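Local coordinates for protein acetyltransferase, GNAT family (Bacillus anthracis str. Sterne, PDB 3FBU) that binds coenzyme A and probably transfers an acetyl group from acetyl-CoA to an amine acceptor, at residues M135-F146 against D158-E168. Residues are numbered along the deposited sequence; the frame is centred on the assembly and turned at random.
With COA (coenzyme A), chain C.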
ATOM      1  N   MET A 135      -5.741  -9.548   8.537  1.00 15.77           N
ATOM      2  CA  MET A 135      -5.830 -10.304   9.790  1.00 16.27           C
ATOM      3  C   MET A 135      -6.575  -9.502  10.855  1.00 16.47           C
ATOM      4  O   MET A 135      -7.479 -10.020  11.525  1.00 16.04           O
ATOM      5  CB  MET A 135      -4.430 -10.700  10.293  1.00 16.37           C
ATOM      6  CG  MET A 135      -3.677 -11.667   9.349  1.00 16.04           C
ATOM      7  SD  MET A 135      -1.931 -11.977   9.796  1.00 12.31           S
ATOM      8  CE  MET A 135      -1.482 -12.689   8.237  1.00 20.33           C
ATOM      9  N   GLU A 136      -6.225  -8.234  10.974  1.00 16.88           N
ATOM     10  CA  GLU A 136      -6.850  -7.370  11.967  1.00 18.93           C
ATOM     11  C   GLU A 136      -8.331  -7.137  11.657  1.00 18.33           C
ATOM     12  O   GLU A 136      -9.178  -7.248  12.540  1.00 19.22           O
ATOM     13  CB  GLU A 136      -6.107  -6.032  12.014  1.00 19.02           C
ATOM     14  CG  GLU A 136      -4.665  -6.183  12.570  1.00 22.23           C
ATOM     15  CD  GLU A 136      -3.860  -4.899  12.634  1.00 23.67           C
ATOM     16  OE1 GLU A 136      -4.202  -3.899  11.941  1.00 27.42           O
ATOM     17  OE2 GLU A 136      -2.814  -4.945  13.334  1.00 30.81           O
ATOM     18  N   LYS A 137      -8.623  -6.852  10.402  1.00 19.00           N
ATOM     19  CA  LYS A 137      -9.991  -6.549   9.957  1.00 19.85           C
ATOM     20  C   LYS A 137     -10.957  -7.688  10.244  1.00 19.93           C
ATOM     21  O   LYS A 137     -12.153  -7.466  10.545  1.00 20.48           O
ATOM     22  CB  LYS A 137     -10.001  -6.249   8.450  1.00 20.29           C
ATOM     23  CG  LYS A 137      -9.297  -4.948   8.059  1.00 22.04           C
ATOM     24  CD  LYS A 137      -8.946  -4.905   6.577  1.00 24.07           C
ATOM     25  CE  LYS A 137     -10.178  -4.750   5.646  1.00 26.75           C
ATOM     26  NZ  LYS A 137     -11.185  -3.798   6.156  1.00 30.44           N
ATOM     27  N   ILE A 138     -10.479  -8.929  10.144  1.00 18.91           N
ATOM     28  CA  ILE A 138     -11.344 -10.069  10.350  1.00 18.94           C
ATOM     29  C   ILE A 138     -11.382 -10.543  11.814  1.00 18.07           C
ATOM     30  O   ILE A 138     -12.042 -11.529  12.133  1.00 18.74           O
ATOM     31  CB  ILE A 138     -10.985 -11.251   9.357  1.00 18.33           C
ATOM     32  CG1 ILE A 138      -9.616 -11.862   9.670  1.00 18.15           C
ATOM     33  CG2 ILE A 138     -11.120 -10.780   7.897  1.00 18.74           C
ATOM     34  CD1 ILE A 138      -9.171 -12.912   8.674  1.00 18.63           C
ATOM     35  N   GLY A 139     -10.696  -9.833  12.707  1.00 17.31           N
ATOM     36  CA  GLY A 139     -10.852 -10.065  14.142  1.00 17.07           C
ATOM     37  C   GLY A 139      -9.709 -10.822  14.810  1.00 16.25           C
ATOM     38  O   GLY A 139      -9.795 -11.152  15.979  1.00 16.72           O
ATOM     39  N   MET A 140      -8.632 -11.064  14.071  1.00 16.72           N
ATOM     40  CA  MET A 140      -7.484 -11.778  14.622  1.00 16.03           C
ATOM     41  C   MET A 140      -6.635 -10.855  15.505  1.00 16.67           C
ATOM     42  O   MET A 140      -6.576  -9.626  15.307  1.00 16.81           O
ATOM     43  CB  MET A 140      -6.652 -12.458  13.510  1.00 15.41           C
ATOM     44  CG  MET A 140      -7.444 -13.333  12.506  1.00 15.80           C
ATOM     45  SD  MET A 140      -6.368 -14.177  11.224  1.00 13.56           S
ATOM     46  CE  MET A 140      -5.873 -15.597  12.240  1.00 16.38           C
ATOM     47  N   ARG A 141      -5.994 -11.463  16.499  1.00 16.82           N
ATOM     48  CA  ARG A 141      -5.154 -10.764  17.439  1.00 16.83           C
ATOM     49  C   ARG A 141      -3.694 -11.100  17.162  1.00 16.68           C
ATOM     50  O   ARG A 141      -3.372 -12.268  16.975  1.00 14.75           O
ATOM     51  CB  ARG A 141      -5.443 -11.248  18.834  1.00 17.48           C
ATOM     52  CG  ARG A 141      -6.736 -10.785  19.443  1.00 18.12           C
ATOM     53  CD  ARG A 141      -7.066 -11.518  20.732  1.00 18.81           C
ATOM     54  NE  ARG A 141      -7.411 -12.916  20.481  1.00 18.45           N
ATOM     55  CZ  ARG A 141      -6.573 -13.935  20.680  1.00 20.74           C
ATOM     56  NH1 ARG A 141      -5.339 -13.735  21.157  1.00 18.33           N
ATOM     57  NH2 ARG A 141      -6.961 -15.156  20.392  1.00 20.44           N
ATOM     58  N   ARG A 142      -2.824 -10.098  17.192  1.00 16.96           N
ATOM     59  CA  ARG A 142      -1.379 -10.344  17.102  1.00 16.94           C
ATOM     60  C   ARG A 142      -0.888 -10.966  18.432  1.00 17.59           C
ATOM     61  O   ARG A 142      -0.925 -10.320  19.502  1.00 19.04           O
ATOM     62  CB  ARG A 142      -0.587  -9.076  16.750  1.00 18.41           C
ATOM     63  CG  ARG A 142       0.881  -9.339  16.633  1.00 17.72           C
ATOM     64  CD  ARG A 142       1.725  -8.094  16.323  1.00 20.85           C
ATOM     65  NE  ARG A 142       1.236  -7.363  15.153  1.00 23.00           N
ATOM     66  CZ  ARG A 142       1.612  -6.109  14.837  1.00 24.23           C
ATOM     67  NH1 ARG A 142       2.471  -5.434  15.606  1.00 26.62           N
ATOM     68  NH2 ARG A 142       1.118  -5.527  13.757  1.00 25.22           N
ATOM     69  N   GLU A 143      -0.467 -12.225  18.366  1.00 14.86           N
ATOM     70  CA  GLU A 143       0.012 -12.965  19.544  1.00 14.95           C
ATOM     71  C   GLU A 143       1.544 -13.090  19.608  1.00 15.76           C
ATOM     72  O   GLU A 143       2.129 -13.323  20.686  1.00 14.31           O
ATOM     73  CB  GLU A 143      -0.590 -14.342  19.536  1.00 14.57           C
ATOM     74  CG  GLU A 143      -2.073 -14.354  19.876  1.00 14.13           C
ATOM     75  CD  GLU A 143      -2.564 -15.760  20.155  1.00 16.05           C
ATOM     76  OE1 GLU A 143      -2.005 -16.709  19.581  1.00 17.77           O
ATOM     77  OE2 GLU A 143      -3.528 -15.928  20.941  1.00 18.05           O
ATOM     78  N   GLY A 144       2.191 -12.919  18.473  1.00 15.55           N
ATOM     79  CA  GLY A 144       3.633 -13.067  18.400  1.00 16.63           C
ATOM     80  C   GLY A 144       4.340 -12.223  17.377  1.00 16.99           C
ATOM     81  O   GLY A 144       3.772 -11.869  16.340  1.00 17.47           O
ATOM     82  N   TYR A 145       5.613 -11.944  17.671  1.00 17.95           N
ATOM     83  CA  TYR A 145       6.498 -11.219  16.761  1.00 17.76           C
ATOM     84  C   TYR A 145       7.866 -11.903  16.877  1.00 16.84           C
ATOM     85  O   TYR A 145       8.556 -11.751  17.867  1.00 16.03           O
ATOM     86  CB  TYR A 145       6.526  -9.764  17.147  1.00 20.27           C
ATOM     87  CG  TYR A 145       7.404  -8.855  16.326  1.00 21.18           C
ATOM     88  CD1 TYR A 145       7.978  -9.257  15.118  1.00 22.65           C
ATOM     89  CD2 TYR A 145       7.663  -7.572  16.781  1.00 24.45           C
ATOM     90  CE1 TYR A 145       8.816  -8.371  14.383  1.00 23.47           C
ATOM     91  CE2 TYR A 145       8.462  -6.696  16.061  1.00 27.17           C
ATOM     92  CZ  TYR A 145       9.035  -7.105  14.862  1.00 26.02           C
ATOM     93  OH  TYR A 145       9.819  -6.204  14.162  1.00 28.55           O
ATOM     94  N   PHE A 146       8.169 -12.745  15.908  1.00 17.80           N
ATOM     95  CA  PHE A 146       9.340 -13.615  15.961  1.00 18.79           C
ATOM     96  C   PHE A 146      10.429 -12.994  15.099  1.00 19.66           C
ATOM     97  O   PHE A 146      10.195 -12.752  13.914  1.00 18.61           O
ATOM     98  CB  PHE A 146       9.008 -14.975  15.383  1.00 20.32           C
ATOM     99  CG  PHE A 146       7.900 -15.679  16.110  1.00 19.45           C
ATOM    100  CD1 PHE A 146       8.029 -15.971  17.436  1.00 21.15           C
ATOM    101  CD2 PHE A 146       6.744 -16.030  15.455  1.00 25.58           C
ATOM    102  CE1 PHE A 146       7.004 -16.613  18.131  1.00 23.42           C
ATOM    103  CE2 PHE A 146       5.726 -16.669  16.146  1.00 24.82           C
ATOM    104  CZ  PHE A 146       5.883 -16.952  17.478  1.00 25.33           C
ATOM    105  N   ASP A 158      11.536 -11.881   9.663  1.00 21.25           N
ATOM    106  CA  ASP A 158      10.721 -11.794  10.874  1.00 21.57           C
ATOM    107  C   ASP A 158       9.333 -12.333  10.525  1.00 20.19           C
ATOM    108  O   ASP A 158       8.987 -12.465   9.372  1.00 18.76           O
ATOM    109  CB  ASP A 158      10.568 -10.336  11.373  1.00 20.74           C
ATOM    110  CG  ASP A 158      11.868  -9.692  11.873  1.00 23.83           C
ATOM    111  OD1 ASP A 158      12.907 -10.375  12.056  1.00 23.62           O
ATOM    112  OD2 ASP A 158      11.836  -8.455  12.088  1.00 24.39           O
ATOM    113  N   GLU A 159       8.524 -12.640  11.537  1.00 20.20           N
ATOM    114  CA  GLU A 159       7.170 -13.087  11.297  1.00 19.94           C
ATOM    115  C   GLU A 159       6.272 -12.526  12.380  1.00 18.14           C
ATOM    116  O   GLU A 159       6.614 -12.629  13.556  1.00 17.53           O
ATOM    117  CB  GLU A 159       7.158 -14.613  11.333  1.00 21.00           C
ATOM    118  CG  GLU A 159       5.900 -15.289  11.048  1.00 23.22           C
ATOM    119  CD  GLU A 159       6.071 -16.812  11.076  1.00 23.94           C
ATOM    120  OE1 GLU A 159       7.198 -17.285  11.363  1.00 29.64           O
ATOM    121  OE2 GLU A 159       5.106 -17.521  10.768  1.00 27.17           O
ATOM    122  N   TYR A 160       5.127 -11.970  11.991  1.00 17.69           N
ATOM    123  CA  TYR A 160       4.021 -11.749  12.935  1.00 17.64           C
ATOM    124  C   TYR A 160       3.139 -12.968  12.950  1.00 17.24           C
ATOM    125  O   TYR A 160       2.901 -13.571  11.907  1.00 17.75           O
ATOM    126  CB  TYR A 160       3.139 -10.593  12.492  1.00 19.34           C
ATOM    127  CG  TYR A 160       3.662  -9.187  12.691  1.00 19.65           C
ATOM    128  CD1 TYR A 160       4.499  -8.851  13.735  1.00 21.90           C
ATOM    129  CD2 TYR A 160       3.224  -8.169  11.849  1.00 20.52           C
ATOM    130  CE1 TYR A 160       4.937  -7.539  13.911  1.00 22.64           C
ATOM    131  CE2 TYR A 160       3.625  -6.874  12.032  1.00 20.17           C
ATOM    132  CZ  TYR A 160       4.490  -6.561  13.049  1.00 22.90           C
ATOM    133  OH  TYR A 160       4.881  -5.251  13.207  1.00 24.58           O
ATOM    134  N   TYR A 161       2.613 -13.296  14.126  1.00 16.40           N
ATOM    135  CA  TYR A 161       1.714 -14.404  14.303  1.00 17.01           C
ATOM    136  C   TYR A 161       0.397 -13.884  14.894  1.00 15.28           C
ATOM    137  O   TYR A 161       0.386 -13.257  15.960  1.00 15.48           O
ATOM    138  CB  TYR A 161       2.371 -15.355  15.276  1.00 19.60           C
ATOM    139  CG  TYR A 161       1.757 -16.689  15.447  1.00 21.30           C
ATOM    140  CD1 TYR A 161       2.372 -17.835  14.948  1.00 21.97           C
ATOM    141  CD2 TYR A 161       0.561 -16.841  16.184  1.00 23.30           C
ATOM    142  CE1 TYR A 161       1.817 -19.082  15.183  1.00 24.42           C
ATOM    143  CE2 TYR A 161       0.014 -18.067  16.402  1.00 23.54           C
ATOM    144  CZ  TYR A 161       0.651 -19.187  15.903  1.00 24.61           C
ATOM    145  OH  TYR A 161       0.054 -20.408  16.157  1.00 27.54           O
ATOM    146  N   TYR A 162      -0.672 -14.142  14.174  1.00 14.02           N
ATOM    147  CA  TYR A 162      -2.024 -13.758  14.564  1.00 14.41           C
ATOM    148  C   TYR A 162      -2.883 -14.976  14.838  1.00 14.23           C
ATOM    149  O   TYR A 162      -2.661 -16.052  14.261  1.00 12.88           O
ATOM    150  CB  TYR A 162      -2.671 -12.944  13.436  1.00 15.78           C
ATOM    151  CG  TYR A 162      -2.256 -11.507  13.377  1.00 16.06           C
ATOM    152  CD1 TYR A 162      -1.011 -11.150  12.883  1.00 16.88           C
ATOM    153  CD2 TYR A 162      -3.089 -10.485  13.854  1.00 16.72           C
ATOM    154  CE1 TYR A 162      -0.632  -9.846  12.825  1.00 20.47           C
ATOM    155  CE2 TYR A 162      -2.695  -9.167  13.793  1.00 17.64           C
ATOM    156  CZ  TYR A 162      -1.458  -8.860  13.281  1.00 17.49           C
ATOM    157  OH  TYR A 162      -0.994  -7.566  13.194  1.00 19.47           O
ATOM    158  N   ALA A 163      -3.896 -14.817  15.703  1.00 13.72           N
ATOM    159  CA  ALA A 163      -4.790 -15.908  16.024  1.00 13.25           C
ATOM    160  C   ALA A 163      -6.193 -15.402  16.351  1.00 14.08           C
ATOM    161  O   ALA A 163      -6.374 -14.264  16.822  1.00 13.19           O
ATOM    162  CB  ALA A 163      -4.260 -16.727  17.209  1.00 14.28           C
ATOM    163  N   ILE A 164      -7.153 -16.281  16.121  1.00 13.07           N
ATOM    164  CA  ILE A 164      -8.532 -16.054  16.572  1.00 15.08           C
ATOM    165  C   ILE A 164      -9.106 -17.336  17.127  1.00 15.17           C
ATOM    166  O   ILE A 164      -8.852 -18.439  16.611  1.00 14.43           O
ATOM    167  CB  ILE A 164      -9.380 -15.437  15.455  1.00 14.03           C
ATOM    168  CG1 ILE A 164     -10.756 -15.000  15.981  1.00 15.82           C
ATOM    169  CG2 ILE A 164      -9.532 -16.419  14.229  1.00 13.20           C
ATOM    170  CD1 ILE A 164     -11.567 -14.143  14.933  1.00 16.44           C
ATOM    171  N   LEU A 165      -9.875 -17.182  18.204  1.00 16.93           N
ATOM    172  CA  LEU A 165     -10.489 -18.294  18.909  1.00 18.76           C
ATOM    173  C   LEU A 165     -11.994 -18.414  18.614  1.00 21.08           C
ATOM    174  O   LEU A 165     -12.630 -17.428  18.239  1.00 19.82           O
ATOM    175  CB  LEU A 165     -10.276 -18.119  20.395  1.00 18.84           C
ATOM    176  CG  LEU A 165      -8.858 -18.367  20.931  1.00 18.40           C
ATOM    177  CD1 LEU A 165      -8.679 -17.752  22.304  1.00 18.73           C
ATOM    178  CD2 LEU A 165      -8.563 -19.865  20.960  1.00 16.26           C
ATOM    179  N   GLU A 166     -12.497 -19.632  18.773  1.00 23.44           N
ATOM    180  CA  GLU A 166     -13.934 -19.963  18.623  1.00 27.49           C
ATOM    181  C   GLU A 166     -14.846 -19.029  19.420  1.00 29.71           C
ATOM    182  O   GLU A 166     -15.912 -18.671  18.947  1.00 31.32           O
ATOM    183  CB  GLU A 166     -14.234 -21.431  18.996  1.00 26.33           C
ATOM    184  CG  GLU A 166     -13.722 -21.908  20.354  1.00 27.96           C
ATOM    185  CD  GLU A 166     -14.045 -23.381  20.631  1.00 29.36           C
ATOM    186  OE1 GLU A 166     -15.217 -23.797  20.417  1.00 32.42           O
ATOM    187  OE2 GLU A 166     -13.152 -24.132  21.084  1.00 29.79           O
ATOM    188  N   GLU A 167     -14.393 -18.586  20.586  1.00 32.41           N
ATOM    189  CA  GLU A 167     -15.222 -17.737  21.453  1.00 34.21           C
ATOM    190  C   GLU A 167     -15.383 -16.299  20.920  1.00 35.09           C
ATOM    191  O   GLU A 167     -16.312 -15.585  21.298  1.00 35.93           O
ATOM    192  CB  GLU A 167     -14.620 -17.700  22.866  1.00 35.42           C
ATOM    193  CG  GLU A 167     -14.660 -19.054  23.657  1.00 37.38           C
ATOM    194  CD  GLU A 167     -13.972 -18.966  25.040  1.00 38.36           C
ATOM    195  OE1 GLU A 167     -13.306 -17.931  25.305  1.00 40.53           O
ATOM    196  OE2 GLU A 167     -14.105 -19.934  25.853  1.00 44.11           O
ATOM    197  N   GLU A 168     -14.475 -15.879  20.042  1.00 35.39           N
ATOM    198  CA  GLU A 168     -14.411 -14.499  19.575  1.00 35.24           C
ATOM    199  C   GLU A 168     -15.229 -14.303  18.297  1.00 36.37           C
ATOM    200  O   GLU A 168     -15.292 -13.183  17.783  1.00 38.42           O
ATOM    201  CB  GLU A 168     -12.960 -14.100  19.308  1.00 35.06           C
ATOM    202  CG  GLU A 168     -12.039 -14.217  20.500  1.00 33.58           C
ATOM    203  CD  GLU A 168     -10.618 -13.816  20.128  1.00 33.75           C
ATOM    204  OE1 GLU A 168      -9.863 -14.689  19.642  1.00 23.04           O
ATOM    205  OE2 GLU A 168     -10.273 -12.628  20.317  1.00 34.68           O
TER
HETATM  206  N1A COA C 169      -0.050   0.200   3.353  1.00 25.68           N
HETATM  207  C2A COA C 169      -1.002   0.209   4.340  1.00 26.78           C
HETATM  208  N3A COA C 169      -2.210  -0.403   4.138  1.00 25.78           N
HETATM  209  C4A COA C 169      -2.444  -1.027   2.952  1.00 27.28           C
HETATM  210  C5A COA C 169      -1.495  -1.052   1.944  1.00 27.00           C
HETATM  211  C6A COA C 169      -0.262  -0.439   2.156  1.00 24.47           C
HETATM  212  N6A COA C 169       0.692  -0.464   1.223  1.00 27.45           N
HETATM  213  N7A COA C 169      -2.011  -1.730   0.910  1.00 25.62           N
HETATM  214  C8A COA C 169      -3.261  -2.126   1.222  1.00 26.50           C
HETATM  215  N9A COA C 169      -3.544  -1.688   2.491  1.00 26.49           N
HETATM  216  C1B COA C 169      -4.709  -1.987   3.332  1.00 28.06           C
HETATM  217  C2B COA C 169      -6.038  -1.577   2.693  1.00 29.37           C
HETATM  218  O2B COA C 169      -6.325  -0.198   2.890  1.00 32.75           O
HETATM  219  C3B COA C 169      -6.973  -2.506   3.437  1.00 29.16           C
HETATM  220  O3B COA C 169      -7.298  -1.971   4.711  1.00 31.07           O
HETATM  221  P3B COA C 169      -8.599  -1.048   4.992  1.00 34.18           P
HETATM  222  O7A COA C 169      -8.846  -0.921   6.461  1.00 36.31           O
HETATM  223  O8A COA C 169      -8.349   0.288   4.343  1.00 36.44           O
HETATM  224  O9A COA C 169      -9.768  -1.752   4.337  1.00 33.95           O
HETATM  225  C4B COA C 169      -6.143  -3.786   3.618  1.00 26.34           C
HETATM  226  O4B COA C 169      -4.800  -3.386   3.566  1.00 25.69           O
HETATM  227  C5B COA C 169      -6.387  -4.815   2.522  1.00 26.05           C
HETATM  228  O5B COA C 169      -7.696  -5.321   2.706  1.00 24.96           O
HETATM  229  P1A COA C 169      -8.468  -6.047   1.508  1.00 22.73           P
HETATM  230  O1A COA C 169      -8.946  -4.998   0.518  1.00 22.85           O
HETATM  231  O2A COA C 169      -9.558  -6.879   2.060  1.00 21.05           O
HETATM  232  O3A COA C 169      -7.314  -6.989   0.907  1.00 21.40           O
HETATM  233  P2A COA C 169      -7.032  -7.287  -0.654  1.00 21.94           P
HETATM  234  O4A COA C 169      -8.301  -7.797  -1.294  1.00 19.59           O
HETATM  235  O5A COA C 169      -6.417  -6.036  -1.292  1.00 23.59           O
HETATM  236  O6A COA C 169      -5.919  -8.452  -0.527  1.00 21.48           O
HETATM  237  CBP COA C 169      -3.812  -9.419   0.043  1.00 19.16           C
HETATM  238  CCP COA C 169      -4.902  -8.433   0.463  1.00 22.46           C
HETATM  239  CDP COA C 169      -4.535 -10.756  -0.199  1.00 18.10           C
HETATM  240  CEP COA C 169      -2.846  -9.447   1.229  1.00 18.65           C
HETATM  241  CAP COA C 169      -3.109  -8.914  -1.245  1.00 21.57           C
HETATM  242  OAP COA C 169      -2.383  -7.718  -1.005  1.00 21.96           O
HETATM  243  C9P COA C 169      -2.122  -9.896  -1.800  1.00 20.89           C
HETATM  244  O9P COA C 169      -2.564 -10.973  -2.529  1.00 20.03           O
HETATM  245  N8P COA C 169      -0.824  -9.777  -1.507  1.00 23.74           N
HETATM  246  C7P COA C 169       0.183 -10.606  -2.167  1.00 23.46           C
HETATM  247  C6P COA C 169       0.222 -12.032  -1.644  1.00 22.46           C
HETATM  248  C5P COA C 169       0.567 -12.077  -0.156  1.00 25.26           C
HETATM  249  O5P COA C 169       1.570 -11.500   0.323  1.00 25.18           O
HETATM  250  N4P COA C 169      -0.247 -12.804   0.582  1.00 26.29           N
HETATM  251  C3P COA C 169      -0.129 -12.843   2.045  1.00 28.15           C
HETATM  252  C2P COA C 169       0.928 -13.794   2.562  1.00 30.02           C
HETATM  253  S1P COA C 169       0.852 -13.912   4.375  1.00 36.30           S
HETATM  254  O   HOH W   1     -11.499 -11.256  17.851  1.00 37.47           O
HETATM  255  O   HOH W   2      10.460  -6.365  10.952  1.00 38.47           O
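Arg142 and Tyr162 face each other in the closing beta hairpin of the GNAT fold, where edge strand 141-152 pairs antiparallel with strand 155-165. A classic beta bulge marks the pairing: Glu143 N and Gly144 N both donate to Tyr161 O, and the register shifts by one.

Followed outward, Arg142 first sets CB over one face of the Tyr162 ring, 3.8 Å from its centroid, a CH-pi contact. CG, anti to the backbone N (chi1 -179°), passes Tyr161 O at 4.0 Å. CD lies over the face of Tyr160, and the bend at chi3 lays the guanidinium flat on that ring, CZ 3.6 Å from the centroid and the planes 12° apart: a stacked cation-pi pair. NH1 lies 3.4 Å from Tyr160 CZ. NE and NH2 grip Tyr162 OH side-on, both at 3.0 Å, the guanidinium nearly perpendicular to the Tyr162 ring. That hydroxyl donates to Glu136 OE2 at 3.2 Å, from above the carboxylate plane, while Glu136 OE1 is salt-bridged to Arg133. The opposite face of Tyr162 receives Met135 CB from helix 129-137, which also brings Lys137 NZ to coenzyme A O9A. Tyr160 turns an edge onto the face of Tyr145, planes at 67°.

Between helix and edge strand, Gly139 has positive phi, and Gly139 N to Glu136 O and Met140 N to Met135 O close a Schellman motif. Arg141 forms a salt-bridge network: NH1 to Glu143 OE2, NE to Glu168 OE2 and NH2 to Glu168 OE1, while Glu143 OE1 is salt-bridged to Arg119. Glu168 OE1 also accepts Leu165 N at 2.9 Å through its anti lone pair.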